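PDB 3UOR: ABC transporter sugar binding protein from Xanthomonas axonopodis pv. citri, which probably captures maltose or related sugars in the periplasm and delivers them to the membrane components of an ABC transporter. Local coordinates for residues N91-E96 with E376-V381; D127-D132 with G137-V142; M189-F194 with N232-G237. One frame throughout, in Å; residues are numbered along the deposited sequence.

Three contacts in one bilobal binding protein illustrate how chemistry follows location. Interaction 1 is partly buried and thin: a weak polar touch and a little apolar packing between residues 91-96 and helix 377-394. Interaction 2, fully buried, joins neighbouring parts of a single hairpin through an asparagine lying on backbone and a proline ring. Interaction 3 is also buried, but is richer: a tyrosine hydroxyl bonds to a main-chain oxygen among methionine and leucine side chains. Interactions 1 and 2 abut, Leu94 packing on Asn129, whereas interaction 3 lies on the other side of the chain's centre from interaction 2. Helix 377-394 reaches both regions, since Val381 touches Phe194.

Interaction 1. Residues N91-E96 with E376-V381; sequences NTWLPE and EWERIV
Thr92 and Trp377 bring the two backbones to their closest approach, with 7.5 Å between their CA atoms, so side chains must bridge most of the gap. In this periplasmic-binding-protein fold, residues 91-96 leave strand 86-90 of the main sheet and turn into helix 94-99, while residues 376-381 open the long helix 377-394, with Glu376 as its N-cap. The apolar part is slight: methyl CG2 of Thr92 lies 4.4 Å from CD1 of Trp377, and its approach to the indole is oblique. On the same threonine, OG1 comes within 4.2 Å of CG of Glu378, the two side chains meeting nearly at right angles. Trp93 starts out directed away from the helix, but with CG beside its backbone N (chi1 -66°) the indole swings its N-H edge back toward Glu378. His71, set edge-to-face against this ring, is hydrogen-bonded in turn to Glu96. At the end of an extended chain, OE1 of Glu378 comes to the Trp93 edge near the ring plane, while the carboxylate plane is turned 53° from the indole. The resulting hydrogen bond is weak: NE1 of Trp93 is 3.4 Å from OE1 of Glu378, with only 136° at the hydrogen.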
loop_
_atom_site.group_PDB
_atom_site.type_symbol
_atom_site.label_atom_id
_atom_site.label_comp_id
_atom_site.label_asym_id
_atom_site.label_seq_id
_atom_site.Cartn_x
_atom_site.Cartn_y
_atom_site.Cartn_z
ATOM N N ASN A 91 -0.699 -7.656 -3.146
ATOM C CA ASN A 91 -1.162 -8.445 -2.016
ATOM C C ASN A 91 -2.681 -8.466 -1.783
ATOM O O ASN A 91 -3.156 -9.219 -0.947
ATOM C CB ASN A 91 -0.334 -8.184 -0.749
ATOM C CG ASN A 91 -0.384 -6.767 -0.324
ATOM O OD1 ASN A 91 -1.280 -6.040 -0.738
ATOM N ND2 ASN A 91 0.581 -6.343 0.506
ATOM N N THR A 92 -3.450 -7.672 -2.528
ATOM C CA THR A 92 -4.907 -7.769 -2.428
ATOM C C THR A 92 -5.437 -8.826 -3.405
ATOM O O THR A 92 -6.602 -9.209 -3.350
ATOM C CB THR A 92 -5.637 -6.410 -2.644
ATOM O OG1 THR A 92 -5.237 -5.842 -3.883
ATOM C CG2 THR A 92 -5.307 -5.432 -1.533
ATOM N N TRP A 93 -4.560 -9.302 -4.283
ATOM C CA TRP A 93 -4.882 -10.390 -5.197
ATOM C C TRP A 93 -4.762 -11.768 -4.551
ATOM O O TRP A 93 -5.314 -12.729 -5.059
ATOM C CB TRP A 93 -3.970 -10.349 -6.424
ATOM C CG TRP A 93 -4.185 -9.164 -7.285
ATOM C CD1 TRP A 93 -5.005 -8.106 -7.028
ATOM C CD2 TRP A 93 -3.573 -8.901 -8.552
ATOM N NE1 TRP A 93 -4.939 -7.199 -8.054
ATOM C CE2 TRP A 93 -4.070 -7.666 -9.003
ATOM C CE3 TRP A 93 -2.659 -9.589 -9.345
ATOM C CZ2 TRP A 93 -3.682 -7.108 -10.209
ATOM C CZ3 TRP A 93 -2.276 -9.036 -10.537
ATOM C CH2 TRP A 93 -2.788 -7.809 -10.963
ATOM N N LEU A 94 -4.027 -11.877 -3.450
ATOM C CA LEU A 94 -3.797 -13.185 -2.814
ATOM C C LEU A 94 -5.075 -13.966 -2.506
ATOM O O LEU A 94 -5.151 -15.153 -2.817
ATOM C CB LEU A 94 -2.992 -13.029 -1.526
ATOM C CG LEU A 94 -1.569 -13.560 -1.481
ATOM C CD1 LEU A 94 -0.779 -13.039 -2.657
ATOM C CD2 LEU A 94 -0.930 -13.140 -0.180
ATOM N N PRO A 95 -6.071 -13.317 -1.864
ATOM C CA PRO A 95 -7.255 -14.080 -1.456
ATOM C C PRO A 95 -7.911 -14.759 -2.645
ATOM O O PRO A 95 -8.367 -15.887 -2.532
ATOM C CB PRO A 95 -8.171 -13.007 -0.876
ATOM C CG PRO A 95 -7.243 -11.995 -0.339
ATOM C CD PRO A 95 -6.128 -11.934 -1.357
ATOM N N GLU A 96 -7.931 -14.087 -3.786
ATOM C CA GLU A 96 -8.509 -14.675 -4.978
ATOM C C GLU A 96 -7.725 -15.888 -5.462
ATOM O O GLU A 96 -8.302 -16.957 -5.677
ATOM C CB GLU A 96 -8.633 -13.650 -6.104
ATOM C CG GLU A 96 -9.226 -14.260 -7.376
ATOM C CD GLU A 96 -9.566 -13.222 -8.427
ATOM O OE1 GLU A 96 -9.350 -12.016 -8.167
ATOM O OE2 GLU A 96 -10.053 -13.611 -9.510
ATOM N N GLU A 376 -13.529 -9.611 -3.300
ATOM C CA GLU A 376 -14.200 -8.419 -3.832
ATOM C C GLU A 376 -13.736 -7.078 -3.246
ATOM O O GLU A 376 -14.346 -6.024 -3.495
ATOM C CB GLU A 376 -15.726 -8.578 -3.798
ATOM C CG GLU A 376 -16.290 -9.295 -2.599
ATOM C CD GLU A 376 -16.105 -10.824 -2.614
ATOM O OE1 GLU A 376 -16.792 -11.554 -3.362
ATOM O OE2 GLU A 376 -15.287 -11.304 -1.818
ATOM N N TRP A 377 -12.631 -7.112 -2.504
ATOM C CA TRP A 377 -12.112 -5.897 -1.870
ATOM C C TRP A 377 -11.848 -4.737 -2.846
ATOM O O TRP A 377 -12.188 -3.602 -2.561
ATOM C CB TRP A 377 -10.854 -6.163 -1.011
ATOM C CG TRP A 377 -10.451 -4.912 -0.329
ATOM C CD1 TRP A 377 -9.361 -4.129 -0.610
ATOM C CD2 TRP A 377 -11.191 -4.226 0.687
ATOM N NE1 TRP A 377 -9.362 -3.025 0.212
ATOM C CE2 TRP A 377 -10.486 -3.059 1.001
ATOM C CE3 TRP A 377 -12.370 -4.509 1.381
ATOM C CZ2 TRP A 377 -10.922 -2.170 1.983
ATOM C CZ3 TRP A 377 -12.799 -3.644 2.336
ATOM C CH2 TRP A 377 -12.080 -2.478 2.640
ATOM N N GLU A 378 -11.245 -5.000 -3.991
ATOM C CA GLU A 378 -10.979 -3.901 -4.915
ATOM C C GLU A 378 -12.256 -3.218 -5.400
ATOM O O GLU A 378 -12.304 -1.999 -5.470
ATOM C CB GLU A 378 -10.144 -4.359 -6.106
ATOM C CG GLU A 378 -8.657 -4.415 -5.786
ATOM C CD GLU A 378 -7.790 -4.556 -7.032
ATOM O OE1 GLU A 378 -7.876 -5.603 -7.715
ATOM O OE2 GLU A 378 -7.020 -3.613 -7.324
ATOM N N ARG A 379 -13.287 -3.994 -5.727
ATOM C CA ARG A 379 -14.580 -3.421 -6.090
ATOM C C ARG A 379 -15.113 -2.561 -4.940
ATOM O O ARG A 379 -15.582 -1.450 -5.134
ATOM C CB ARG A 379 -15.589 -4.524 -6.409
ATOM C CG ARG A 379 -15.322 -5.254 -7.722
ATOM C CD ARG A 379 -16.062 -6.595 -7.789
ATOM N NE ARG A 379 -17.485 -6.438 -8.091
ATOM C CZ ARG A 379 -18.404 -7.373 -7.850
ATOM N NH1 ARG A 379 -18.036 -8.523 -7.286
ATOM N NH2 ARG A 379 -19.688 -7.157 -8.164
ATOM N N ILE A 380 -15.019 -3.084 -3.732
ATOM C CA ILE A 380 -15.509 -2.365 -2.575
ATOM C C ILE A 380 -14.872 -0.979 -2.411
ATOM O O ILE A 380 -15.589 0.009 -2.223
ATOM C CB ILE A 380 -15.375 -3.232 -1.309
ATOM C CG1 ILE A 380 -16.384 -4.380 -1.397
ATOM C CG2 ILE A 380 -15.584 -2.394 -0.055
ATOM C CD1 ILE A 380 -16.118 -5.535 -0.425
ATOM N N VAL A 381 -13.546 -0.873 -2.513
ATOM C CA VAL A 381 -12.938 0.439 -2.315
ATOM C C VAL A 381 -13.227 1.376 -3.454
ATOM O O VAL A 381 -13.244 2.578 -3.239
ATOM C CB VAL A 381 -11.405 0.454 -2.015
ATOM C CG1 VAL A 381 -11.115 -0.193 -0.702
ATOM C CG2 VAL A 381 -10.625 -0.171 -3.123
#

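Interaction 2. Residues D127-D132 with G137-V142; sequences DTNLVD and GVPWYV
Asn129 lies against the backbone of Gly137, and its side chain makes the contacts with both Gly137 and Pro139. Its CB is 3.6 Å from the carbonyl O of Gly137, and the amide continues past that glycine toward Val138 and Pro139. Farther along, the asparagine crosses the pyrrolidine ring of Pro139 at a slant, CG of Asn129 standing 4.1 Å from CD of Pro139. With CG set beside the backbone N (chi1 -74°), the amide is carried to the partner segment while one of its ends stays beside Thr128 of its own turn. The CA atoms of Asn129 and Gly137 are only 5.2 Å apart, as expected of a beta hairpin: strand 130-131 returns as strand 134-150, and a backbone hydrogen bond joins Asn129 to Tyr136. Leading into the hairpin, a type I turn runs from Asp127 to Leu130, closed by Leu130 N donating to Asp127 O at 3.1 Å. Thr128 OG1 is tied to Val125 O in helix 123-127, and the same helix packs through Val125 and Trp126 on Pro139. Beyond Pro139, the long strand runs antiparallel to strand 303-307, where a classic beta bulge sets both Trp140 and Tyr141 opposite Ser303, with Tyr141 OH hydrogen-bonded to Ser303 OG.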
loop_
_atom_site.group_PDB
_atom_site.type_symbol
_atom_site.label_atom_id
_atom_site.label_comp_id
_atom_site.label_asym_id
_atom_site.label_seq_id
_atom_site.Cartn_x
_atom_site.Cartn_y
_atom_site.Cartn_z
ATOM N N ASP A 127 0.677 -10.213 7.798
ATOM C CA ASP A 127 -0.731 -10.587 7.878
ATOM C C ASP A 127 -1.417 -10.573 6.503
ATOM O O ASP A 127 -2.317 -11.372 6.261
ATOM C CB ASP A 127 -1.461 -9.693 8.897
ATOM C CG ASP A 127 -2.909 -10.089 9.097
ATOM O OD1 ASP A 127 -3.181 -11.282 9.342
ATOM O OD2 ASP A 127 -3.788 -9.200 9.025
ATOM N N THR A 128 -0.977 -9.704 5.590
ATOM C CA THR A 128 -1.585 -9.663 4.255
ATOM C C THR A 128 -1.385 -10.964 3.468
ATOM O O THR A 128 -2.090 -11.204 2.497
ATOM C CB THR A 128 -1.085 -8.483 3.385
ATOM O OG1 THR A 128 0.298 -8.662 3.052
ATOM C CG2 THR A 128 -1.241 -7.150 4.107
ATOM N N ASN A 129 -0.432 -11.803 3.870
ATOM C CA ASN A 129 -0.210 -13.050 3.133
ATOM C C ASN A 129 -0.941 -14.234 3.741
ATOM O O ASN A 129 -0.825 -15.355 3.267
ATOM C CB ASN A 129 1.277 -13.366 3.020
ATOM C CG ASN A 129 1.976 -12.477 2.029
ATOM O OD1 ASN A 129 2.553 -12.954 1.062
ATOM N ND2 ASN A 129 1.915 -11.181 2.253
ATOM N N LEU A 130 -1.678 -13.986 4.814
ATOM C CA LEU A 130 -2.395 -15.062 5.484
ATOM C C LEU A 130 -3.845 -15.059 5.032
ATOM O O LEU A 130 -4.539 -14.045 5.115
ATOM C CB LEU A 130 -2.313 -14.894 6.997
ATOM C CG LEU A 130 -0.964 -15.274 7.600
ATOM C CD1 LEU A 130 -0.872 -14.799 9.046
ATOM C CD2 LEU A 130 -0.794 -16.783 7.505
ATOM N N VAL A 131 -4.293 -16.187 4.513
ATOM C CA VAL A 131 -5.660 -16.283 4.052
ATOM C C VAL A 131 -6.317 -17.442 4.761
ATOM O O VAL A 131 -5.995 -18.609 4.503
ATOM C CB VAL A 131 -5.743 -16.466 2.534
ATOM C CG1 VAL A 131 -7.177 -16.721 2.129
ATOM C CG2 VAL A 131 -5.204 -15.234 1.829
ATOM N N ASP A 132 -7.212 -17.113 5.685
ATOM C CA ASP A 132 -7.922 -18.133 6.411
ATOM C C ASP A 132 -6.931 -18.911 7.260
ATOM O O ASP A 132 -7.021 -20.135 7.364
ATOM C CB ASP A 132 -8.600 -19.080 5.425
ATOM C CG ASP A 132 -9.825 -19.736 6.004
ATOM O OD1 ASP A 132 -10.718 -18.988 6.465
ATOM O OD2 ASP A 132 -9.898 -20.987 5.992
ATOM N N GLY A 137 1.974 -16.587 0.694
ATOM C CA GLY A 137 2.987 -15.807 0.014
ATOM C C GLY A 137 4.044 -15.342 1.001
ATOM O O GLY A 137 3.939 -15.580 2.210
ATOM N N VAL A 138 5.060 -14.655 0.490
ATOM C CA VAL A 138 6.017 -13.961 1.349
ATOM C C VAL A 138 6.041 -12.508 0.901
ATOM O O VAL A 138 6.131 -12.237 -0.298
ATOM C CB VAL A 138 7.442 -14.585 1.235
ATOM C CG1 VAL A 138 8.448 -13.792 2.062
ATOM C CG2 VAL A 138 7.420 -16.042 1.666
ATOM N N PRO A 139 5.923 -11.564 1.852
ATOM C CA PRO A 139 5.901 -10.159 1.442
ATOM C C PRO A 139 7.180 -9.828 0.706
ATOM O O PRO A 139 8.247 -10.204 1.179
ATOM C CB PRO A 139 5.861 -9.401 2.780
ATOM C CG PRO A 139 5.293 -10.376 3.756
ATOM C CD PRO A 139 5.806 -11.724 3.312
ATOM N N TRP A 140 7.091 -9.125 -0.414
ATOM C CA TRP A 140 8.296 -8.736 -1.139
ATOM C C TRP A 140 8.671 -7.278 -0.851
ATOM O O TRP A 140 9.784 -6.989 -0.420
ATOM C CB TRP A 140 8.082 -8.958 -2.633
ATOM C CG TRP A 140 9.267 -8.686 -3.480
ATOM C CD1 TRP A 140 10.558 -8.563 -3.075
ATOM C CD2 TRP A 140 9.269 -8.514 -4.904
ATOM N NE1 TRP A 140 11.373 -8.300 -4.163
ATOM C CE2 TRP A 140 10.601 -8.269 -5.295
ATOM C CE3 TRP A 140 8.266 -8.520 -5.883
ATOM C CZ2 TRP A 140 10.960 -8.048 -6.618
ATOM C CZ3 TRP A 140 8.620 -8.303 -7.196
ATOM C CH2 TRP A 140 9.961 -8.072 -7.554
ATOM N N TYR A 141 7.756 -6.347 -1.086
ATOM C CA TYR A 141 8.017 -4.957 -0.716
ATOM C C TYR A 141 6.685 -4.321 -0.336
ATOM O O TYR A 141 5.629 -4.863 -0.637
ATOM C CB TYR A 141 8.668 -4.183 -1.862
ATOM C CG TYR A 141 7.788 -4.037 -3.082
ATOM C CD1 TYR A 141 6.860 -3.008 -3.180
ATOM C CD2 TYR A 141 7.884 -4.936 -4.128
ATOM C CE1 TYR A 141 6.051 -2.883 -4.294
ATOM C CE2 TYR A 141 7.101 -4.822 -5.236
ATOM C CZ TYR A 141 6.182 -3.802 -5.319
ATOM O OH TYR A 141 5.409 -3.720 -6.447
ATOM N N VAL A 142 6.738 -3.173 0.319
ATOM C CA VAL A 142 5.552 -2.595 0.936
ATOM C C VAL A 142 5.289 -1.211 0.350
ATOM O O VAL A 142 6.210 -0.408 0.164
ATOM C CB VAL A 142 5.720 -2.446 2.456
ATOM C CG1 VAL A 142 4.415 -2.015 3.122
ATOM C CG2 VAL A 142 6.189 -3.748 3.056
#

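Interaction 3. Residues M189-F194 with N232-G237; sequences MPLNEF and NMYQQG
Tyr234 projects its ring from helix 221-235 toward Met189 and Leu191 because a chi1 of -57° places CG on the side of the backbone N, opposite the carbonyl carbon; Met189 has the same first torsion and then bends at its thioether (chi3 -66°), which curls CE round toward the helix. The phenol OH donates to the carbonyl O of Met189 at 2.7 Å, a bond that gives both buried polar atoms a partner. The acceptor lies at the ring edge, in the plane of the phenol, while the hydroxyl stands somewhat out of the carbonyl plane. Leu191 covers one face of the same ring, its CD2 3.4 Å from CZ of Tyr234, the two side chains running past one another in opposite directions. Met189 CE adds to the packing, 3.5 Å from SD of Met233 and 3.8 Å from CE2 of Tyr234; the two methionine chains cross at about a right angle. Val392 of helix 377-394 touches both Leu191 and Tyr234. Each segment is also braced internally: Glu193 N bonds to Pro190 O in a type I turn, and the side-chain NE2 of Gln236 donates to OD1 of Asn232 at 2.8 Å. A loop following a strand is thus held to the last turn of a helix whose C-terminal end is closed by a Schellman motif, with Gly237 at positive phi.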
loop_
_atom_site.group_PDB
_atom_site.type_symbol
_atom_site.label_atom_id
_atom_site.label_comp_id
_atom_site.label_asym_id
_atom_site.label_seq_id
_atom_site.Cartn_x
_atom_site.Cartn_y
_atom_site.Cartn_z
ATOM N N MET A 189 -4.889 15.806 -1.486
ATOM C CA MET A 189 -5.398 14.443 -1.482
ATOM C C MET A 189 -6.381 14.345 -2.648
ATOM O O MET A 189 -7.559 14.677 -2.496
ATOM C CB MET A 189 -6.171 14.151 -0.188
ATOM C CG MET A 189 -5.385 14.314 1.106
ATOM S SD MET A 189 -6.309 13.753 2.560
ATOM C CE MET A 189 -7.653 14.983 2.589
ATOM N N PRO A 190 -5.907 13.901 -3.818
ATOM C CA PRO A 190 -6.771 13.865 -5.008
ATOM C C PRO A 190 -8.016 13.015 -4.785
ATOM O O PRO A 190 -7.902 11.889 -4.328
ATOM C CB PRO A 190 -5.879 13.240 -6.080
ATOM C CG PRO A 190 -4.479 13.469 -5.597
ATOM C CD PRO A 190 -4.551 13.399 -4.094
ATOM N N LEU A 191 -9.186 13.559 -5.118
ATOM C CA LEU A 191 -10.473 12.920 -4.847
ATOM C C LEU A 191 -10.726 11.624 -5.631
ATOM O O LEU A 191 -11.631 10.862 -5.294
ATOM C CB LEU A 191 -11.600 13.918 -5.119
ATOM C CG LEU A 191 -11.763 15.002 -4.052
ATOM C CD1 LEU A 191 -12.694 16.114 -4.521
ATOM C CD2 LEU A 191 -12.272 14.386 -2.755
ATOM N N ASN A 192 -9.930 11.383 -6.669
ATOM C CA ASN A 192 -10.049 10.166 -7.468
ATOM C C ASN A 192 -9.290 8.981 -6.863
ATOM O O ASN A 192 -9.385 7.863 -7.366
ATOM C CB ASN A 192 -9.523 10.409 -8.887
ATOM C CG ASN A 192 -8.074 10.853 -8.890
ATOM O OD1 ASN A 192 -7.757 11.966 -8.465
ATOM N ND2 ASN A 192 -7.181 9.979 -9.346
ATOM N N GLU A 193 -8.515 9.226 -5.809
ATOM C CA GLU A 193 -7.746 8.160 -5.158
ATOM C C GLU A 193 -8.470 7.711 -3.902
ATOM O O GLU A 193 -9.079 8.521 -3.213
ATOM C CB GLU A 193 -6.325 8.646 -4.835
ATOM C CG GLU A 193 -5.581 9.136 -6.089
ATOM C CD GLU A 193 -4.208 9.732 -5.812
ATOM O OE1 GLU A 193 -3.838 9.932 -4.630
ATOM O OE2 GLU A 193 -3.495 10.012 -6.798
ATOM N N PHE A 194 -8.420 6.418 -3.609
ATOM C CA PHE A 194 -9.073 5.897 -2.417
ATOM C C PHE A 194 -8.134 5.703 -1.202
ATOM O O PHE A 194 -8.604 5.485 -0.084
ATOM C CB PHE A 194 -9.742 4.562 -2.749
ATOM C CG PHE A 194 -8.767 3.446 -3.061
ATOM C CD1 PHE A 194 -8.162 2.734 -2.040
ATOM C CD2 PHE A 194 -8.463 3.108 -4.377
ATOM C CE1 PHE A 194 -7.270 1.698 -2.316
ATOM C CE2 PHE A 194 -7.580 2.068 -4.666
ATOM C CZ PHE A 194 -6.980 1.361 -3.631
ATOM N N ASN A 232 -14.034 16.801 6.242
ATOM C CA ASN A 232 -13.793 18.092 6.889
ATOM C C ASN A 232 -12.637 18.878 6.264
ATOM O O ASN A 232 -12.696 20.095 6.186
ATOM C CB ASN A 232 -13.551 17.914 8.391
ATOM C CG ASN A 232 -13.446 19.237 9.115
ATOM O OD1 ASN A 232 -14.399 20.013 9.158
ATOM N ND2 ASN A 232 -12.287 19.500 9.702
ATOM N N MET A 233 -11.582 18.188 5.832
ATOM C CA MET A 233 -10.417 18.874 5.271
ATOM C C MET A 233 -10.767 19.638 3.991
ATOM O O MET A 233 -10.222 20.703 3.734
ATOM C CB MET A 233 -9.284 17.882 4.963
ATOM C CG MET A 233 -8.728 17.155 6.201
ATOM S SD MET A 233 -7.191 16.275 5.805
ATOM C CE MET A 233 -7.388 14.879 6.903
ATOM N N TYR A 234 -11.625 19.075 3.151
ATOM C CA TYR A 234 -12.041 19.820 1.966
ATOM C C TYR A 234 -12.981 20.957 2.328
ATOM O O TYR A 234 -12.867 22.041 1.773
ATOM C CB TYR A 234 -12.714 18.918 0.934
ATOM C CG TYR A 234 -11.847 17.771 0.496
ATOM C CD1 TYR A 234 -11.064 17.850 -0.649
ATOM C CD2 TYR A 234 -11.800 16.605 1.248
ATOM C CE1 TYR A 234 -10.275 16.772 -1.035
ATOM C CE2 TYR A 234 -11.019 15.534 0.871
ATOM C CZ TYR A 234 -10.256 15.623 -0.255
ATOM O OH TYR A 234 -9.506 14.529 -0.611
ATOM N N GLN A 235 -13.901 20.713 3.257
ATOM C CA GLN A 235 -14.896 21.726 3.573
ATOM C C GLN A 235 -14.280 22.906 4.315
ATOM O O GLN A 235 -14.823 24.014 4.251
ATOM C CB GLN A 235 -16.113 21.161 4.329
ATOM C CG GLN A 235 -16.821 19.951 3.687
ATOM C CD GLN A 235 -17.067 20.092 2.193
ATOM O OE1 GLN A 235 -17.117 21.190 1.654
ATOM N NE2 GLN A 235 -17.227 18.968 1.521
ATOM N N GLN A 236 -13.159 22.694 5.011
ATOM C CA GLN A 236 -12.494 23.818 5.686
ATOM C C GLN A 236 -11.607 24.579 4.701
ATOM O O GLN A 236 -11.111 25.653 5.007
ATOM C CB GLN A 236 -11.640 23.364 6.873
ATOM C CG GLN A 236 -12.380 22.622 7.949
ATOM C CD GLN A 236 -13.385 23.490 8.655
ATOM O OE1 GLN A 236 -13.300 24.718 8.612
ATOM N NE2 GLN A 236 -14.353 22.857 9.311
ATOM N N GLY A 237 -11.406 24.017 3.515
ATOM C CA GLY A 237 -10.523 24.624 2.541
ATOM C C GLY A 237 -9.067 24.256 2.794
ATOM O O GLY A 237 -8.163 24.926 2.283
#